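PDB 5BKE: alpha-ketoglutarate-dependent 2,4-dichlorophenoxyacetate dioxygenase from Bradyrhizobium diazoefficiens, which probably acts as a metal- and 2-oxoglutarate-dependent dioxygenase that degrades aryloxyalkanoate herbicides. Local coordinates for residues E32-M37 with A125-L130; I50-Q55 with Y79-G84; G217-M222 with R228-D233. All blocks are in the same frame, centred on the assembly; numbering follows the deposited sequence.

Interaction 1: E32-M37 with A125-L130; sequences EVESAM and AKFSLL. With OGA (N-oxalylglycine), chain O.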
loop_
_atom_site.group_PDB
_atom_site.type_symbol
_atom_site.label_atom_id
_atom_site.label_comp_id
_atom_site.label_asym_id
_atom_site.label_seq_id
_atom_site.Cartn_x
_atom_site.Cartn_y
_atom_site.Cartn_z
ATOM N N GLU C 32 -32.095 0.888 -20.769
ATOM C CA GLU C 32 -30.744 0.412 -21.135
ATOM C C GLU C 32 -29.960 1.387 -22.003
ATOM O O GLU C 32 -28.767 1.630 -21.736
ATOM C CB GLU C 32 -30.792 -0.964 -21.809
ATOM C CG GLU C 32 -31.174 -2.112 -20.883
ATOM C CD GLU C 32 -30.218 -2.249 -19.722
ATOM O OE1 GLU C 32 -29.144 -2.870 -19.913
ATOM O OE2 GLU C 32 -30.529 -1.723 -18.626
ATOM N N VAL C 33 -30.624 1.945 -23.025
ATOM C CA VAL C 33 -29.965 2.889 -23.935
ATOM C C VAL C 33 -29.540 4.133 -23.164
ATOM O O VAL C 33 -28.392 4.598 -23.309
ATOM C CB VAL C 33 -30.833 3.261 -25.160
ATOM C CG1 VAL C 33 -30.173 4.367 -25.985
ATOM C CG2 VAL C 33 -31.100 2.032 -26.023
ATOM N N GLU C 34 -30.442 4.650 -22.326
ATOM C CA GLU C 34 -30.122 5.848 -21.543
ATOM C C GLU C 34 -28.955 5.629 -20.539
ATOM O O GLU C 34 -28.095 6.514 -20.404
ATOM C CB GLU C 34 -31.360 6.441 -20.857
ATOM C CG GLU C 34 -31.039 7.747 -20.151
ATOM C CD GLU C 34 -32.231 8.660 -19.911
ATOM O OE1 GLU C 34 -33.397 8.230 -20.099
ATOM O OE2 GLU C 34 -31.978 9.823 -19.507
ATOM N N SER C 35 -28.931 4.478 -19.850
ATOM C CA SER C 35 -27.797 4.139 -18.959
ATOM C C SER C 35 -26.492 4.052 -19.729
ATOM O O SER C 35 -25.454 4.530 -19.242
ATOM C CB SER C 35 -28.018 2.842 -18.179
ATOM O OG SER C 35 -29.261 2.872 -17.516
ATOM N N ALA C 36 -26.552 3.471 -20.936
ATOM C CA ALA C 36 -25.401 3.406 -21.841
ATOM C C ALA C 36 -24.950 4.807 -22.255
ATOM O O ALA C 36 -23.754 5.060 -22.404
ATOM C CB ALA C 36 -25.725 2.563 -23.060
ATOM N N MET C 37 -25.917 5.714 -22.426
ATOM C CA MET C 37 -25.621 7.113 -22.732
ATOM C C MET C 37 -24.928 7.776 -21.550
ATOM O O MET C 37 -23.983 8.529 -21.743
ATOM C CB MET C 37 -26.891 7.890 -23.134
ATOM C CG MET C 37 -27.442 7.557 -24.524
ATOM S SD MET C 37 -26.345 7.994 -25.898
ATOM C CE MET C 37 -26.593 9.761 -25.976
ATOM N N ALA C 125 -29.053 21.499 -24.726
ATOM C CA ALA C 125 -29.536 20.178 -25.145
ATOM C C ALA C 125 -29.006 19.018 -24.288
ATOM O O ALA C 125 -27.908 19.092 -23.750
ATOM C CB ALA C 125 -29.178 19.944 -26.598
ATOM N N LYS C 126 -29.823 17.977 -24.159
ATOM C CA LYS C 126 -29.427 16.719 -23.561
ATOM C C LYS C 126 -28.771 15.839 -24.648
ATOM O O LYS C 126 -27.547 15.886 -24.817
ATOM C CB LYS C 126 -30.652 16.055 -22.920
ATOM C CG LYS C 126 -30.349 14.909 -21.974
ATOM C CD LYS C 126 -31.635 14.383 -21.357
ATOM C CE LYS C 126 -31.520 12.904 -21.007
ATOM N NZ LYS C 126 -32.776 12.353 -20.425
ATOM N N PHE C 127 -29.573 15.082 -25.404
ATOM C CA PHE C 127 -29.036 14.194 -26.451
ATOM C C PHE C 127 -29.243 14.764 -27.840
ATOM O O PHE C 127 -30.273 15.403 -28.114
ATOM C CB PHE C 127 -29.674 12.794 -26.410
ATOM C CG PHE C 127 -29.465 12.037 -25.115
ATOM C CD1 PHE C 127 -28.432 12.359 -24.227
ATOM C CD2 PHE C 127 -30.291 10.961 -24.807
ATOM C CE1 PHE C 127 -28.255 11.644 -23.050
ATOM C CE2 PHE C 127 -30.112 10.232 -23.630
ATOM C CZ PHE C 127 -29.097 10.582 -22.748
ATOM N N SER C 128 -28.268 14.522 -28.705
ATOM C CA SER C 128 -28.403 14.724 -30.142
ATOM C C SER C 128 -28.267 13.394 -30.878
ATOM O O SER C 128 -27.396 12.576 -30.547
ATOM C CB SER C 128 -27.341 15.680 -30.650
ATOM O OG SER C 128 -27.443 16.954 -30.044
ATOM N N LEU C 129 -29.112 13.190 -31.886
ATOM C CA LEU C 129 -29.169 11.911 -32.612
ATOM C C LEU C 129 -29.017 12.137 -34.115
ATOM O O LEU C 129 -29.917 12.691 -34.749
ATOM C CB LEU C 129 -30.483 11.182 -32.316
ATOM C CG LEU C 129 -30.797 10.768 -30.878
ATOM C CD1 LEU C 129 -31.334 11.897 -30.004
ATOM C CD2 LEU C 129 -31.790 9.624 -30.924
ATOM N N LEU C 130 -27.894 11.686 -34.681
ATOM C CA LEU C 130 -27.556 11.964 -36.078
ATOM C C LEU C 130 -27.634 10.744 -37.000
ATOM O O LEU C 130 -26.960 9.727 -36.781
ATOM C CB LEU C 130 -26.178 12.626 -36.169
ATOM C CG LEU C 130 -25.790 13.318 -37.478
ATOM C CD1 LEU C 130 -26.706 14.499 -37.751
ATOM C CD2 LEU C 130 -24.344 13.780 -37.425
HETATM C C1 OGA O . -24.702 18.222 -35.338
HETATM C C2 OGA O . -23.356 18.280 -35.865
HETATM C C4 OGA O . -21.782 17.390 -37.532
HETATM C C5 OGA O . -21.938 16.545 -38.766
HETATM O O1 OGA O . -24.900 18.733 -34.209
HETATM O O2 OGA O . -25.582 17.634 -36.006
HETATM O "O2'" OGA O . -22.595 19.133 -35.417
HETATM O O3 OGA O . -22.774 16.929 -39.617
HETATM N N1 OGA O . -23.024 17.375 -36.775
HETATM O O4 OGA O . -21.248 15.506 -38.878
#
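The Phe127 ring is clasped on its two faces, by Met37 from the helix on one and by its own neighbour Lys126 on the other. The methyl CE of Met37 sits almost over the middle, 3.7 Å from the ring centroid and 14° off the ring normal, a CH-pi contact. On the opposite face Lys126 CE lies 3.8 Å above the ring plane, toward the rim. Glu34 comes in at the edge, its CG 4.3 Å from Phe127 CZ. Met37 owes its place to a folded side chain: bends at chi2 and chi3 carry CE back over the ring, while CB stays 3.5 Å from Phe127 CZ. The sulfur SD is also above that face, though more distant, at 4.8 Å from the centroid, a Met-aromatic contact. An unbranched, flexible methionine suits this site, since it can curl to fit a flat neighbour.

Helix 27-40 is here laid against strand 127-132 of the large sheet in the double-stranded beta-helix (jelly-roll) core expected of this TauD/TfdA family, which belongs to the cupin clan. Along the strand Phe127 points toward the helix and Ser128 away from it, where its OG bonds Asp117, a ligand of the manganese ion. Further on, Leu130 reaches the N-oxalylglycine pocket, its CD1 3.8 Å from OGA O2.

Toward the outer rim the chemistry becomes ionic. Extended chains bring Glu34 OE2 and Lys126 NZ to 2.8 Å, a salt bridge in which the ammonium meets the oxygen from above the carboxylate plane, 36° out of it. Lys126 NZ also bonds the carbonyl of Phe62. Lys126 CE thus lies against the ring while NZ, just beyond it, finds its charged partner, so an apolar clasp and a more accessible ion pair together fasten helix to strand.

Interaction 2: I50-Q55 with Y79-G84; sequences ITDEQQ and YRLQSG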
loop_
_atom_site.group_PDB
_atom_site.type_symbol
_atom_site.label_atom_id
_atom_site.label_comp_id
_atom_site.label_asym_id
_atom_site.label_seq_id
_atom_site.Cartn_x
_atom_site.Cartn_y
_atom_site.Cartn_z
ATOM N N ILE C 50 -33.880 4.469 -41.246
ATOM C CA ILE C 50 -35.037 5.019 -40.536
ATOM C C ILE C 50 -35.613 6.246 -41.260
ATOM O O ILE C 50 -34.898 6.926 -42.003
ATOM C CB ILE C 50 -34.676 5.352 -39.065
ATOM C CG1 ILE C 50 -33.439 6.280 -39.011
ATOM C CG2 ILE C 50 -34.495 4.059 -38.259
ATOM C CD1 ILE C 50 -33.035 6.737 -37.628
ATOM N N THR C 51 -36.906 6.492 -41.059
ATOM C CA THR C 51 -37.558 7.737 -41.492
ATOM C C THR C 51 -37.320 8.834 -40.445
ATOM O O THR C 51 -36.925 8.544 -39.317
ATOM C CB THR C 51 -39.079 7.554 -41.681
ATOM O OG1 THR C 51 -39.673 7.208 -40.427
ATOM C CG2 THR C 51 -39.394 6.461 -42.712
ATOM N N ASP C 52 -37.564 10.083 -40.820
ATOM C CA ASP C 52 -37.495 11.213 -39.893
ATOM C C ASP C 52 -38.379 11.001 -38.670
ATOM O O ASP C 52 -37.945 11.227 -37.543
ATOM C CB ASP C 52 -37.897 12.510 -40.603
ATOM C CG ASP C 52 -36.821 13.031 -41.537
ATOM O OD1 ASP C 52 -35.829 12.306 -41.814
ATOM O OD2 ASP C 52 -36.962 14.179 -42.001
ATOM N N GLU C 53 -39.600 10.533 -38.899
ATOM C CA GLU C 53 -40.534 10.227 -37.820
ATOM C C GLU C 53 -40.060 9.095 -36.898
ATOM O O GLU C 53 -40.187 9.205 -35.669
ATOM C CB GLU C 53 -41.933 9.945 -38.374
ATOM C CG GLU C 53 -42.613 11.197 -38.931
ATOM C CD GLU C 53 -44.031 10.969 -39.452
ATOM O OE1 GLU C 53 -44.372 9.833 -39.865
ATOM O OE2 GLU C 53 -44.814 11.947 -39.454
ATOM N N GLN C 54 -39.516 8.022 -37.480
ATOM C CA GLN C 54 -39.015 6.892 -36.686
ATOM C C GLN C 54 -37.834 7.333 -35.805
ATOM O O GLN C 54 -37.744 6.931 -34.641
ATOM C CB GLN C 54 -38.643 5.700 -37.577
ATOM C CG GLN C 54 -39.831 4.903 -38.106
ATOM C CD GLN C 54 -39.491 4.056 -39.337
ATOM O OE1 GLN C 54 -38.419 4.195 -39.933
ATOM N NE2 GLN C 54 -40.411 3.185 -39.724
ATOM N N GLN C 55 -36.973 8.182 -36.365
ATOM C CA GLN C 55 -35.820 8.747 -35.666
ATOM C C GLN C 55 -36.227 9.594 -34.462
ATOM O O GLN C 55 -35.633 9.465 -33.384
ATOM C CB GLN C 55 -34.965 9.574 -36.636
ATOM C CG GLN C 55 -33.662 10.125 -36.066
ATOM C CD GLN C 55 -32.850 10.890 -37.093
ATOM O OE1 GLN C 55 -32.997 10.677 -38.299
ATOM N NE2 GLN C 55 -31.976 11.780 -36.624
ATOM N N TYR C 79 -37.485 25.810 -45.274
ATOM C CA TYR C 79 -36.282 25.058 -45.620
ATOM C C TYR C 79 -36.638 23.632 -46.073
ATOM O O TYR C 79 -37.797 23.354 -46.409
ATOM C CB TYR C 79 -35.289 25.054 -44.445
ATOM C CG TYR C 79 -35.917 24.812 -43.086
ATOM C CD1 TYR C 79 -36.062 23.512 -42.583
ATOM C CD2 TYR C 79 -36.359 25.885 -42.295
ATOM C CE1 TYR C 79 -36.634 23.288 -41.336
ATOM C CE2 TYR C 79 -36.935 25.673 -41.051
ATOM C CZ TYR C 79 -37.068 24.376 -40.575
ATOM O OH TYR C 79 -37.633 24.164 -39.341
ATOM N N ARG C 80 -35.646 22.740 -46.057
ATOM C CA ARG C 80 -35.711 21.450 -46.750
ATOM C C ARG C 80 -36.631 20.396 -46.119
ATOM O O ARG C 80 -37.394 19.749 -46.838
ATOM C CB ARG C 80 -34.293 20.899 -46.944
ATOM C CG ARG C 80 -34.164 19.699 -47.877
ATOM C CD ARG C 80 -32.708 19.295 -48.055
ATOM N NE ARG C 80 -32.079 18.861 -46.802
ATOM C CZ ARG C 80 -31.970 17.596 -46.394
ATOM N NH1 ARG C 80 -32.445 16.592 -47.130
ATOM N NH2 ARG C 80 -31.381 17.333 -45.232
ATOM N N LEU C 81 -36.557 20.224 -44.798
ATOM C CA LEU C 81 -37.251 19.115 -44.117
ATOM C C LEU C 81 -38.627 19.500 -43.564
ATOM O O LEU C 81 -38.803 20.597 -43.028
ATOM C CB LEU C 81 -36.376 18.504 -43.004
ATOM C CG LEU C 81 -34.945 17.993 -43.264
ATOM C CD1 LEU C 81 -34.298 17.564 -41.950
ATOM C CD2 LEU C 81 -34.878 16.863 -44.287
ATOM N N GLN C 82 -39.578 18.574 -43.691
ATOM C CA GLN C 82 -40.975 18.752 -43.257
ATOM C C GLN C 82 -41.203 18.400 -41.775
ATOM O O GLN C 82 -42.091 18.963 -41.127
ATOM C CB GLN C 82 -41.920 17.900 -44.125
ATOM C CG GLN C 82 -41.634 17.910 -45.626
ATOM C CD GLN C 82 -42.179 19.138 -46.332
ATOM O OE1 GLN C 82 -43.369 19.213 -46.647
ATOM N NE2 GLN C 82 -41.307 20.104 -46.599
ATOM N N SER C 83 -40.395 17.471 -41.259
ATOM C CA SER C 83 -40.555 16.890 -39.919
ATOM C C SER C 83 -39.977 17.755 -38.781
ATOM O O SER C 83 -39.651 18.925 -38.984
ATOM C CB SER C 83 -39.876 15.525 -39.909
ATOM O OG SER C 83 -38.484 15.687 -40.142
ATOM N N GLY C 84 -39.848 17.162 -37.592
ATOM C CA GLY C 84 -39.182 17.800 -36.446
ATOM C C GLY C 84 -37.667 18.006 -36.523
ATOM O O GLY C 84 -37.128 18.920 -35.887
#
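Asp52, in the first turn of helix 52-59, and Ser83, in the loop ahead of strand 86-87, meet through one hydrogen bond from Ser83 OG to Asp52 OD2, 2.8 Å long. The hydroxyl approaches OD2 on its anti side, 27° out of the carboxylate plane. Ser83 can do this because its OG stands between the backbone N and the carbonyl carbon (chi1 63°), a rotation that swings the oxygen to the helix. The bond brings the short stems together as well, Asp52 CB lying 3.7 Å from Ser83 CB. Serine fits here because its hydroxyl is held close to the main chain, and the nearest alpha carbons of the two segments, those of these same residues, are 6.4 Å apart.

The other carboxylate oxygen of Asp52, OD1, is engaged elsewhere, in salt bridges with Arg133 and Arg278. Each oxygen therefore has its own partners, which should fix the rotation of the carboxylate, and the two arginines are likely to favour its charged form.

Asp52 directly follows the N-cap residue of its helix. Thr51 and Gln54 form a capping box: Thr51 OG1 accepts from Gln54 N at 3.1 Å, and Gln54 OE1 accepts from Thr51 N at 3.0 Å. A negative side chain just inside this capped end is well placed to interact favourably with the helix dipole.

Leu81 completes the contact from the loop side, its CD2 4.1 Å from Asp52 OD2. The same methyl lies over a face of the Arg80 guanidinium, 3.5 Å above its plane and toward the rim. Leucine here sets an apolar branch between the Asp52 carboxylate and that cation, whose NH2 forms salt bridges with Asp87 and Asp276.

Interaction 3: G217-M222 with R228-D233; sequences GKIASM and RLLLRD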
loop_
_atom_site.group_PDB
_atom_site.type_symbol
_atom_site.label_atom_id
_atom_site.label_comp_id
_atom_site.label_asym_id
_atom_site.label_seq_id
_atom_site.Cartn_x
_atom_site.Cartn_y
_atom_site.Cartn_z
ATOM N N GLY C 217 -17.145 32.463 -25.891
ATOM C CA GLY C 217 -16.239 33.486 -26.384
ATOM C C GLY C 217 -15.562 34.320 -25.326
ATOM O O GLY C 217 -14.658 35.089 -25.640
ATOM N N LYS C 218 -16.000 34.186 -24.076
ATOM C CA LYS C 218 -15.300 34.807 -22.947
ATOM C C LYS C 218 -15.629 34.121 -21.622
ATOM O O LYS C 218 -16.655 33.445 -21.497
ATOM C CB LYS C 218 -15.576 36.323 -22.873
ATOM C CG LYS C 218 -16.934 36.711 -22.303
ATOM C CD LYS C 218 -17.052 38.216 -22.079
ATOM C CE LYS C 218 -16.228 38.698 -20.890
ATOM N NZ LYS C 218 -16.247 40.183 -20.796
ATOM N N ILE C 219 -14.731 34.298 -20.654
ATOM C CA ILE C 219 -14.991 33.968 -19.259
ATOM C C ILE C 219 -15.416 35.264 -18.558
ATOM O O ILE C 219 -14.751 36.297 -18.688
ATOM C CB ILE C 219 -13.769 33.283 -18.590
ATOM C CG1 ILE C 219 -13.525 31.905 -19.234
ATOM C CG2 ILE C 219 -13.976 33.149 -17.082
ATOM C CD1 ILE C 219 -12.155 31.296 -18.993
ATOM N N ALA C 220 -16.528 35.180 -17.831
ATOM C CA ALA C 220 -17.200 36.316 -17.202
ATOM C C ALA C 220 -16.305 37.154 -16.295
ATOM O O ALA C 220 -16.332 38.379 -16.375
ATOM C CB ALA C 220 -18.421 35.831 -16.429
ATOM N N SER C 221 -15.516 36.499 -15.445
ATOM C CA SER C 221 -14.726 37.199 -14.427
ATOM C C SER C 221 -13.339 37.639 -14.903
ATOM O O SER C 221 -12.579 38.239 -14.138
ATOM C CB SER C 221 -14.616 36.341 -13.160
ATOM O OG SER C 221 -14.017 35.081 -13.434
ATOM N N MET C 222 -13.015 37.348 -16.162
ATOM C CA MET C 222 -11.687 37.632 -16.716
ATOM C C MET C 222 -11.755 38.610 -17.890
ATOM O O MET C 222 -12.828 38.841 -18.456
ATOM C CB MET C 222 -10.995 36.328 -17.153
ATOM C CG MET C 222 -10.728 35.341 -16.027
ATOM S SD MET C 222 -10.256 33.695 -16.599
ATOM C CE MET C 222 -8.554 33.950 -17.110
ATOM N N ARG C 228 -9.995 33.886 -23.137
ATOM C CA ARG C 228 -9.898 33.157 -24.404
ATOM C C ARG C 228 -8.660 32.267 -24.484
ATOM O O ARG C 228 -8.738 31.137 -24.993
ATOM C CB ARG C 228 -9.963 34.112 -25.581
ATOM C CG ARG C 228 -11.358 34.648 -25.800
ATOM C CD ARG C 228 -11.482 35.311 -27.153
ATOM N NE ARG C 228 -12.874 35.657 -27.413
ATOM C CZ ARG C 228 -13.303 36.353 -28.461
ATOM N NH1 ARG C 228 -12.445 36.795 -29.378
ATOM N NH2 ARG C 228 -14.603 36.606 -28.592
ATOM N N LEU C 229 -7.535 32.771 -23.968
ATOM C CA LEU C 229 -6.300 31.990 -23.882
ATOM C C LEU C 229 -6.482 30.736 -23.026
ATOM O O LEU C 229 -6.083 29.639 -23.442
ATOM C CB LEU C 229 -5.113 32.839 -23.420
ATOM C CG LEU C 229 -4.518 33.798 -24.470
ATOM C CD1 LEU C 229 -3.444 34.679 -23.845
ATOM C CD2 LEU C 229 -3.977 33.077 -25.704
ATOM N N LEU C 230 -7.121 30.899 -21.866
ATOM C CA LEU C 230 -7.457 29.768 -20.998
ATOM C C LEU C 230 -8.343 28.736 -21.709
ATOM O O LEU C 230 -8.045 27.520 -21.696
ATOM C CB LEU C 230 -8.107 30.248 -19.696
ATOM C CG LEU C 230 -8.464 29.202 -18.626
ATOM C CD1 LEU C 230 -7.263 28.339 -18.239
ATOM C CD2 LEU C 230 -9.042 29.913 -17.410
ATOM N N LEU C 231 -9.408 29.231 -22.340
ATOM C CA LEU C 231 -10.317 28.391 -23.118
ATOM C C LEU C 231 -9.591 27.659 -24.254
ATOM O O LEU C 231 -9.813 26.465 -24.455
ATOM C CB LEU C 231 -11.531 29.197 -23.634
ATOM C CG LEU C 231 -12.497 29.794 -22.590
ATOM C CD1 LEU C 231 -13.528 30.683 -23.266
ATOM C CD2 LEU C 231 -13.179 28.734 -21.719
ATOM N N ARG C 232 -8.717 28.371 -24.967
ATOM C CA ARG C 232 -7.847 27.757 -25.986
ATOM C C ARG C 232 -6.993 26.602 -25.433
ATOM O O ARG C 232 -6.904 25.547 -26.068
ATOM C CB ARG C 232 -6.941 28.802 -26.637
ATOM C CG ARG C 232 -7.587 29.534 -27.790
ATOM C CD ARG C 232 -6.646 30.566 -28.391
ATOM N NE ARG C 232 -7.248 31.158 -29.582
ATOM C CZ ARG C 232 -7.012 30.761 -30.831
ATOM N NH1 ARG C 232 -6.150 29.778 -31.083
ATOM N NH2 ARG C 232 -7.634 31.366 -31.837
ATOM N N ASP C 233 -6.391 26.817 -24.258
ATOM C CA ASP C 233 -5.553 25.813 -23.586
ATOM C C ASP C 233 -6.353 24.595 -23.182
ATOM O O ASP C 233 -5.931 23.460 -23.431
ATOM C CB ASP C 233 -4.863 26.405 -22.354
ATOM C CG ASP C 233 -3.642 27.231 -22.701
ATOM O OD1 ASP C 233 -3.086 27.101 -23.823
ATOM O OD2 ASP C 233 -3.224 28.023 -21.830
#
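The carbonyl oxygen of Gly217 is gripped by the guanidinium of Arg228, chiefly through NE, which lies 2.6 Å from Gly217 O. This bond is nearly straight, with an N-H...O angle of 171°; the donor lies in the carbonyl plane and the oxygen close to the guanidinium plane. Arg228 NH2 adds a weak bond to the same Gly217 O, at 3.3 Å. The side chain reaches its target by leaving the helix with CG anti to the carbonyl carbon (chi1 -74°) and running extended as far as NE. Glycine suits the receiving end, where a beta carbon would probably crowd Arg228 NH2.

Beside this polar clamp the packing is aliphatic. Ile219 CD1 fits against two successive helix residues, 3.8 Å from Leu230 CD2 and 3.9 Å from Leu231 CD2. Ile219 and Leu230 cross at about a right angle, whereas Ile219 and Leu231 slide past each other. A type I turn from Ile219 to Met222, closed by a bond from Met222 N to Ile219 O, brings the chain round so that Met222 SD comes 4.1 Å from Leu230 CD2.

The elements joined are strand 216-219, an outermost strand of a four-stranded antiparallel sheet, and helix 224-238, which follows it in sequence. Strand and helix segments run at 104°, their axes 7.9 Å apart.

A leucine in place of Arg228 would probably leave the Gly217 carbonyl without its side-chain donors and cost a tie to the second subunit, where Arg228 NH1 bonds the carbonyl of Ser177. One guanidinium thus spends different nitrogens on two backbone oxygens, fastening its helix both to the adjoining strand and to another copy of the protein, while Ile219, Leu230 and Leu231, all buried, supply the apolar packing, with Met222 at its margin.

Overall arrangement
Interactions 1 and 2 are neighbours: 50-55 with 79-84 is nested within the loop closed by 32-37 with 125-130, and the two touch through a weak bond from Gln55 NE2 to Leu129 O. Interaction 3 follows later in the chain, on the opposite side of its centre, about 29 Å from interaction 1 between centres. Interaction 1 lies nearest the centre of the chain; like interaction 3 it is partly buried, pairing a helix with an inner strand of the large sheet by aromatic packing with an ion pair. Interaction 2 is a surface contact of helix start and loop, small and polar. Interaction 3 belongs to a different sheet, combines aliphatic packing with an arginine clamp, and alone meets another subunit.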